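Local coordinates for protein purine nucleoside phosphorylase (Schistosoma mansoni, PDB 5KO5) that catalyses the phosphorolysis of purine nucleosides to free base and ribose 1-phosphate, and here carries cytosine in its pocket, at residues N117-I122 with C216-M221; F131-G136 with D187-G192. One frame throughout, in Å; residues are numbered along the deposited sequence. Where two conformers were deposited one is given.

In the fold
From the N terminus, the chain first reaches 117-122, the end of strand 112-121 and the residue after it, and soon afterwards 131-136, which opens the following strand. Helix 170-182 comes between that strand and 187-192, and interaction 2 closes this shorter loop in parallel pairing. The chain then runs through strand 189-196 and helix 205-213 to 216-221, where interaction 1 closes the wider loop in antiparallel pairing, containing the shorter. Both contacts belong to one mixed sheet, in which 218-220 also flanks 189-196. They meet directly, Val218 against Val132 and Asp217 against Gly192. Interaction 1 borders the base pocket; interaction 2 lies under helices 170-182 and 259-283, which pack on one face.

Interaction 1: residues N117-I122 with C216-M221; sequences NLAGGI and CDVVGM. With CYT (6-aminopyrimidin-2(1H)-one), chain B; EDO (1,2-ethanediol), chain C.
Gly120 and Gly121 meet Val219 and Val218 in a short antiparallel strand pairing of two bridges, within the central mixed sheet of the phosphorylase fold where it lines the base pocket; strand 218-220 links 112-121 to 189-196. Gly120 and Val219 form the hydrogen-bonded pair, with Gly120 N to Val219 O at 2.8 Å and Val219 N to Gly120 O at 2.9 Å; this second donor lies in the carbonyl plane. Gly121 and Val218 follow as the non-hydrogen-bonded pair. Ile122 N then reaches Asp217 O at 2.8 Å, but from 40° above the carbonyl plane.

Val218 turns to the side where Ser241 and Ile243 of strand 236-246 lie, and Ala119 CB packs beside it while sitting 3.3 Å from Val219 O. Val219 turns to the other side. Its CG1, placed between backbone N and carbonyl carbon (chi1 60°), meets Ile122 CD1 at 4.1 Å, and Leu211 and Leu212 of helix 205-213 close over this pair.

Cytosine lies against the backbone here, since Gly120 has no side chain in its way: Gly120 N is 3.3 Å from C4 of the base. Glu203 OE2 and Asn245 OD1, outside the two segments, are hydrogen-bonded to the cytosine. Where the strands splay apart beyond Gly220, a water accepts a bond from Met221 N and lies close to Leu118 O and to O1 of an ethanediol, probably from the crystallisation liquor, whose O2 accepts from Leu118 N at 3.1 Å. The extended Met221 side chain brings its CE methyl to 3.5 Å from cytosine O2.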
ATOM      1  N   ASN A 117     -21.271   0.876   7.939  1.00 14.49           N
ATOM      2  CA  ASN A 117     -20.615  -0.098   7.083  1.00 13.66           C
ATOM      3  C   ASN A 117     -20.823  -1.487   7.674  1.00 14.84           C
ATOM      4  O   ASN A 117     -21.252  -1.636   8.821  1.00 15.53           O
ATOM      5  CB  ASN A 117     -19.122   0.224   6.873  1.00 14.20           C
ATOM      6  CG  ASN A 117     -18.302   0.144   8.153  1.00 16.60           C
ATOM      7  OD1 ASN A 117     -18.235  -0.897   8.807  1.00 15.05           O
ATOM      8  ND2 ASN A 117     -17.645   1.245   8.499  1.00 17.48           N
ATOM      9  N   LEU A 118     -20.538  -2.502   6.864  1.00 15.99           N
ATOM     10  CA  LEU A 118     -20.462  -3.884   7.321  1.00 15.46           C
ATOM     11  C   LEU A 118     -18.991  -4.248   7.455  1.00 16.34           C
ATOM     12  O   LEU A 118     -18.175  -3.893   6.597  1.00 16.53           O
ATOM     13  CB  LEU A 118     -21.137  -4.834   6.324  1.00 20.97           C
ATOM     14  CG  LEU A 118     -22.618  -5.188   6.495  1.00 30.74           C
ATOM     15  CD1 LEU A 118     -22.877  -5.922   7.806  1.00 32.70           C
ATOM     16  CD2 LEU A 118     -23.485  -3.968   6.398  1.00 30.08           C
ATOM     17  N   ALA A 119     -18.639  -4.930   8.542  1.00 15.11           N
ATOM     18  CA  ALA A 119     -17.229  -5.183   8.805  1.00 13.47           C
ATOM     19  C   ALA A 119     -17.032  -6.554   9.435  1.00 13.12           C
ATOM     20  O   ALA A 119     -17.963  -7.152   9.975  1.00 15.66           O
ATOM     21  CB  ALA A 119     -16.650  -4.110   9.742  1.00 15.88           C
ATOM     22  N   GLY A 120     -15.799  -7.053   9.357  1.00 13.26           N
ATOM     23  CA  GLY A 120     -15.412  -8.238  10.096  1.00 15.36           C
ATOM     24  C   GLY A 120     -14.935  -7.890  11.499  1.00 13.54           C
ATOM     25  O   GLY A 120     -14.179  -6.936  11.690  1.00 15.23           O
ATOM     26  N   GLY A 121     -15.374  -8.683  12.470  1.00 16.37           N
ATOM     27  CA  GLY A 121     -14.905  -8.503  13.836  1.00 17.57           C
ATOM     28  C   GLY A 121     -13.578  -9.213  14.062  1.00 17.28           C
ATOM     29  O   GLY A 121     -13.409 -10.377  13.680  1.00 17.10           O
ATOM     30  N   ILE A 122     -12.637  -8.510  14.681  1.00 15.37           N
ATOM     31  CA  ILE A 122     -11.344  -9.059  15.068  1.00 17.22           C
ATOM     32  C   ILE A 122     -11.269  -9.272  16.575  1.00 16.40           C
ATOM     33  O   ILE A 122     -10.875 -10.340  17.042  1.00 19.53           O
ATOM     34  CB  ILE A 122     -10.194  -8.148  14.584  1.00 15.16           C
ATOM     35  CG1 ILE A 122     -10.228  -7.965  13.066  1.00 14.37           C
ATOM     36  CG2 ILE A 122      -8.851  -8.711  15.034  1.00 17.04           C
ATOM     37  CD1 ILE A 122      -9.921  -9.243  12.274  1.00 14.90           C
ATOM     38  N   CYS A 216      -6.213  -3.930  16.208  1.00 32.32           N
ATOM     39  CA  CYS A 216      -7.428  -3.651  15.449  0.92 26.70           C
ATOM     40  C   CYS A 216      -8.619  -4.422  16.000  1.00 20.72           C
ATOM     41  O   CYS A 216      -8.523  -5.608  16.322  1.00 19.78           O
ATOM     42  CB  CYS A 216      -7.244  -4.046  13.986  0.92 39.05           C
ATOM     43  SG  CYS A 216      -5.888  -3.240  13.142  0.92 48.65           S
ATOM     44  N   ASP A 217      -9.759  -3.746  16.079  1.00 16.59           N
ATOM     45  CA  ASP A 217     -10.985  -4.375  16.551  1.00 15.48           C
ATOM     46  C   ASP A 217     -11.891  -4.863  15.436  1.00 16.31           C
ATOM     47  O   ASP A 217     -12.578  -5.872  15.624  1.00 15.28           O
ATOM     48  CB  ASP A 217     -11.758  -3.408  17.452  1.00 17.18           C
ATOM     49  CG  ASP A 217     -10.945  -2.999  18.668  1.00 18.74           C
ATOM     50  OD1 ASP A 217     -10.644  -3.897  19.481  1.00 23.92           O
ATOM     51  OD2 ASP A 217     -10.583  -1.816  18.810  1.00 18.36           O
ATOM     52  N   VAL A 218     -11.939  -4.160  14.300  1.00 14.58           N
ATOM     53  CA  VAL A 218     -12.788  -4.508  13.164  1.00 14.33           C
ATOM     54  C   VAL A 218     -11.998  -4.229  11.891  1.00 13.40           C
ATOM     55  O   VAL A 218     -11.031  -3.466  11.899  1.00 14.36           O
ATOM     56  CB  VAL A 218     -14.141  -3.751  13.140  1.00 19.60           C
ATOM     57  CG1 VAL A 218     -14.848  -3.841  14.484  1.00 18.45           C
ATOM     58  CG2 VAL A 218     -13.946  -2.306  12.766  1.00 21.99           C
ATOM     59  N   VAL A 219     -12.405  -4.869  10.794  1.00 12.67           N
ATOM     60  CA  VAL A 219     -11.760  -4.659   9.496  1.00 11.87           C
ATOM     61  C   VAL A 219     -12.830  -4.527   8.419  1.00 13.08           C
ATOM     62  O   VAL A 219     -13.839  -5.244   8.432  1.00 13.69           O
ATOM     63  CB  VAL A 219     -10.735  -5.773   9.173  1.00 11.26           C
ATOM     64  CG1 VAL A 219     -11.399  -7.152   9.115  1.00 15.49           C
ATOM     65  CG2 VAL A 219      -9.995  -5.482   7.866  1.00 13.71           C
ATOM     66  N   GLY A 220     -12.627  -3.597   7.489  1.00 11.72           N
ATOM     67  CA  GLY A 220     -13.550  -3.479   6.377  1.00 12.03           C
ATOM     68  C   GLY A 220     -12.900  -2.714   5.250  1.00 13.01           C
ATOM     69  O   GLY A 220     -11.741  -2.305   5.342  1.00 12.33           O
ATOM     70  N   MET A 221     -13.684  -2.493   4.192  1.00 12.06           N
ATOM     71  CA  MET A 221     -13.164  -2.026   2.910  1.00 11.49           C
ATOM     72  C   MET A 221     -13.645  -0.626   2.540  1.00 12.84           C
ATOM     73  O   MET A 221     -13.612  -0.250   1.362  1.00 13.24           O
ATOM     74  CB  MET A 221     -13.513  -3.006   1.790  1.00 12.25           C
ATOM     75  CG  MET A 221     -13.122  -4.438   2.056  1.00 15.92           C
ATOM     76  SD  MET A 221     -13.721  -5.498   0.729  1.00 12.90           S
ATOM     77  CE  MET A 221     -13.426  -7.103   1.474  1.00 13.98           C
TER
HETATM   78  N3  CYT B 301     -15.013  -8.100   6.028  1.00 13.97           N
HETATM   79  C4  CYT B 301     -15.992  -8.817   6.580  1.00 12.98           C
HETATM   80  N1  CYT B 301     -16.636  -6.568   5.211  1.00 18.03           N
HETATM   81  C2  CYT B 301     -15.302  -6.976   5.324  1.00 14.17           C
HETATM   82  O2  CYT B 301     -14.413  -6.322   4.768  1.00 13.76           O
HETATM   83  N4  CYT B 301     -15.646  -9.922   7.250  1.00 16.54           N
HETATM   84  C5  CYT B 301     -17.360  -8.413   6.485  1.00 17.36           C
HETATM   85  C6  CYT B 301     -17.629  -7.297   5.792  1.00 18.76           C
HETATM   86  C1  EDO C 302     -18.453  -1.511   3.818  1.00 24.41           C
HETATM   87  O1  EDO C 302     -17.385  -1.710   2.884  1.00 35.32           O
HETATM   88  C2  EDO C 302     -19.740  -1.136   3.115  1.00 25.01           C
HETATM   89  O2  EDO C 302     -20.827  -1.668   3.867  1.00 24.14           O
HETATM   90  O   HOH W   1     -16.360  -3.826   3.863  1.00 22.24           O

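Interaction 2: residues F131-G136 with D187-G192; sequences FVLIKG and DLVHEG
Leu133 and Val189 form the apolar centre, where the branch carbon Leu133 CG lies 3.8 Å from the methyl Val189 CG1. With its CG1 anti to the backbone N (chi1 -178°), Val189 directs that methyl along the sheet towards Leu133. Phe131 lies on the same face, and its ring obliquely meets Leu188, just before the strand, CD2 to CB at 4.1 Å. Helix 170-182 lies over Leu133 and Val189, while Trp276 and Leu272 of helix 259-283 pack on Phe131. Strands 131-139 and 189-196 pair in parallel, and helix 170-182 lies in their connection and packs on this one face, which makes the unit a beta-alpha-beta crossover.

The other face carries Val132 and His190. Val132 CG1 packs 3.4 Å from Gly192 N, a close approach that the lack of a CB on Gly192 allows. The His190 ring sets an edge towards Phe131 O, which is near the ring plane.

Between the faces runs a regular parallel pattern of backbone bonds. Phe131, Leu133 and Lys135 donate to Leu188, His190 and Gly192, and the carbonyls of Phe131 and Leu133 accept from His190 N and Gly192 N. The intervening Val132 and Ile134 bond instead to Ser241 and Ala239 of strand 236-246, so strand 131-139 is held from both sides.

At the exposed end Lys135 and Glu191 cross by their chains: Lys135 CD is 3.6 Å from Glu191 OE2, and with chi4 bent (70°), Lys135 NZ lies 4.8 Å from Glu191 OE2. The direct polar links between the segments are therefore the five backbone bonds, and the charge pair probably adds only a weak, solvent-exposed attraction.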
ATOM      1  N   PHE A 131     -22.742  -3.885  16.998  1.00 18.44           N
ATOM      2  CA  PHE A 131     -22.385  -2.597  16.420  1.00 17.18           C
ATOM      3  C   PHE A 131     -21.107  -2.101  17.080  1.00 18.63           C
ATOM      4  O   PHE A 131     -20.932  -2.244  18.295  1.00 19.69           O
ATOM      5  CB  PHE A 131     -23.475  -1.554  16.660  1.00 19.70           C
ATOM      6  CG  PHE A 131     -24.812  -1.927  16.100  1.00 21.09           C
ATOM      7  CD1 PHE A 131     -25.024  -1.951  14.728  1.00 21.41           C
ATOM      8  CD2 PHE A 131     -25.868  -2.228  16.943  1.00 24.08           C
ATOM      9  CE1 PHE A 131     -26.274  -2.289  14.211  1.00 21.40           C
ATOM     10  CE2 PHE A 131     -27.113  -2.561  16.433  1.00 27.05           C
ATOM     11  CZ  PHE A 131     -27.312  -2.590  15.066  1.00 24.73           C
ATOM     12  N   VAL A 132     -20.224  -1.499  16.287  1.00 17.04           N
ATOM     13  CA  VAL A 132     -19.005  -0.886  16.806  1.00 16.52           C
ATOM     14  C   VAL A 132     -18.991   0.595  16.445  1.00 17.32           C
ATOM     15  O   VAL A 132     -18.989   0.955  15.258  1.00 15.57           O
ATOM     16  CB  VAL A 132     -17.745  -1.601  16.302  1.00 17.55           C
ATOM     17  CG1 VAL A 132     -16.501  -0.893  16.819  1.00 19.94           C
ATOM     18  CG2 VAL A 132     -17.762  -3.058  16.754  1.00 20.23           C
ATOM     19  N   LEU A 133     -19.005   1.451  17.468  1.00 15.89           N
ATOM     20  CA  LEU A 133     -18.743   2.870  17.268  1.00 17.13           C
ATOM     21  C   LEU A 133     -17.257   3.028  16.981  1.00 15.39           C
ATOM     22  O   LEU A 133     -16.417   2.672  17.812  1.00 17.31           O
ATOM     23  CB  LEU A 133     -19.126   3.659  18.520  1.00 17.09           C
ATOM     24  CG  LEU A 133     -20.542   3.422  19.046  1.00 20.05           C
ATOM     25  CD1 LEU A 133     -20.777   4.208  20.327  1.00 18.37           C
ATOM     26  CD2 LEU A 133     -21.580   3.776  17.988  1.00 22.49           C
ATOM     27  N   ILE A 134     -16.921   3.535  15.806  1.00 15.54           N
ATOM     28  CA  ILE A 134     -15.516   3.625  15.424  1.00 14.47           C
ATOM     29  C   ILE A 134     -14.882   4.830  16.104  1.00 15.71           C
ATOM     30  O   ILE A 134     -15.389   5.952  16.007  1.00 16.22           O
ATOM     31  CB  ILE A 134     -15.374   3.684  13.899  1.00 12.87           C
ATOM     32  CG1 ILE A 134     -15.905   2.383  13.305  1.00 15.35           C
ATOM     33  CG2 ILE A 134     -13.893   3.897  13.510  1.00 14.85           C
ATOM     34  CD1 ILE A 134     -16.072   2.425  11.805  1.00 20.24           C
ATOM     35  N   LYS A 135     -13.784   4.594  16.821  1.00 14.99           N
ATOM     36  CA  LYS A 135     -13.116   5.660  17.560  1.00 14.79           C
ATOM     37  C   LYS A 135     -11.742   6.006  17.006  1.00 16.13           C
ATOM     38  O   LYS A 135     -11.115   6.952  17.491  1.00 17.01           O
ATOM     39  CB  LYS A 135     -13.009   5.321  19.057  1.00 18.65           C
ATOM     40  CG  LYS A 135     -12.169   4.093  19.366  1.00 21.53           C
ATOM     41  CD  LYS A 135     -12.134   3.842  20.874  1.00 28.58           C
ATOM     42  CE  LYS A 135     -11.496   2.502  21.206  1.00 37.88           C
ATOM     43  NZ  LYS A 135     -10.032   2.490  20.947  1.00 47.46           N
ATOM     44  N   GLY A 136     -11.274   5.276  16.006  1.00 14.33           N
ATOM     45  CA  GLY A 136      -9.974   5.513  15.404  1.00 13.66           C
ATOM     46  C   GLY A 136      -9.784   4.494  14.308  1.00 14.35           C
ATOM     47  O   GLY A 136     -10.620   3.600  14.113  1.00 14.56           O
ATOM     48  N   ASP A 187     -26.255  -3.451  24.993  1.00 25.51           N
ATOM     49  CA  ASP A 187     -25.477  -4.686  25.034  1.00 23.91           C
ATOM     50  C   ASP A 187     -24.923  -5.068  23.666  1.00 27.84           C
ATOM     51  O   ASP A 187     -23.974  -5.857  23.591  1.00 27.25           O
ATOM     52  CB  ASP A 187     -26.326  -5.825  25.607  1.00 27.47           C
ATOM     53  CG  ASP A 187     -27.525  -6.158  24.731  1.00 40.16           C
ATOM     54  OD1 ASP A 187     -28.460  -5.332  24.653  1.00 36.16           O
ATOM     55  OD2 ASP A 187     -27.539  -7.253  24.129  1.00 49.59           O
ATOM     56  N   LEU A 188     -25.485  -4.528  22.587  1.00 24.27           N
ATOM     57  CA  LEU A 188     -24.974  -4.778  21.246  1.00 22.34           C
ATOM     58  C   LEU A 188     -23.872  -3.813  20.837  1.00 21.58           C
ATOM     59  O   LEU A 188     -23.232  -4.034  19.803  1.00 21.42           O
ATOM     60  CB  LEU A 188     -26.109  -4.649  20.225  1.00 22.34           C
ATOM     61  CG  LEU A 188     -27.317  -5.560  20.408  1.00 23.64           C
ATOM     62  CD1 LEU A 188     -28.331  -5.284  19.313  1.00 28.13           C
ATOM     63  CD2 LEU A 188     -26.894  -7.022  20.400  1.00 28.24           C
ATOM     64  N   VAL A 189     -23.640  -2.748  21.599  1.00 22.95           N
ATOM     65  CA  VAL A 189     -22.840  -1.614  21.144  1.00 19.08           C
ATOM     66  C   VAL A 189     -21.468  -1.662  21.807  1.00 18.08           C
ATOM     67  O   VAL A 189     -21.362  -1.702  23.042  1.00 22.56           O
ATOM     68  CB  VAL A 189     -23.549  -0.278  21.420  1.00 18.27           C
ATOM     69  CG1 VAL A 189     -22.713   0.898  20.895  1.00 22.89           C
ATOM     70  CG2 VAL A 189     -24.942  -0.277  20.803  1.00 23.46           C
ATOM     71  N   HIS A 190     -20.423  -1.647  20.986  1.00 18.73           N
ATOM     72  CA  HIS A 190     -19.033  -1.588  21.414  1.00 19.88           C
ATOM     73  C   HIS A 190     -18.392  -0.351  20.800  1.00 20.61           C
ATOM     74  O   HIS A 190     -19.005   0.368  20.012  1.00 21.60           O
ATOM     75  CB  HIS A 190     -18.269  -2.826  20.935  1.00 22.09           C
ATOM     76  CG  HIS A 190     -18.859  -4.121  21.395  1.00 24.17           C
ATOM     77  ND1 HIS A 190     -18.258  -4.914  22.351  1.00 27.16           N
ATOM     78  CD2 HIS A 190     -19.991  -4.767  21.028  1.00 28.08           C
ATOM     79  CE1 HIS A 190     -18.999  -5.988  22.557  1.00 30.60           C
ATOM     80  NE2 HIS A 190     -20.058  -5.921  21.771  1.00 33.20           N
ATOM     81  N   GLU A 191     -17.137  -0.107  21.163  1.00 18.13           N
ATOM     82  CA  GLU A 191     -16.315   0.875  20.471  1.00 19.25           C
ATOM     83  C   GLU A 191     -15.028   0.200  20.026  1.00 21.18           C
ATOM     84  O   GLU A 191     -14.606  -0.802  20.606  1.00 22.29           O
ATOM     85  CB  GLU A 191     -16.022   2.096  21.338  1.00 23.53           C
ATOM     86  CG  GLU A 191     -15.198   1.784  22.563  1.00 27.87           C
ATOM     87  CD  GLU A 191     -14.878   3.027  23.367  1.00 43.36           C
ATOM     88  OE1 GLU A 191     -15.719   3.951  23.390  1.00 43.43           O
ATOM     89  OE2 GLU A 191     -13.781   3.081  23.964  1.00 44.95           O
ATOM     90  N   GLY A 192     -14.402   0.733  18.985  1.00 16.39           N
ATOM     91  CA  GLY A 192     -13.199   0.059  18.538  1.00 17.56           C
ATOM     92  C   GLY A 192     -12.502   0.764  17.397  1.00 16.35           C
ATOM     93  O   GLY A 192     -12.993   1.750  16.834  1.00 16.31           O
TER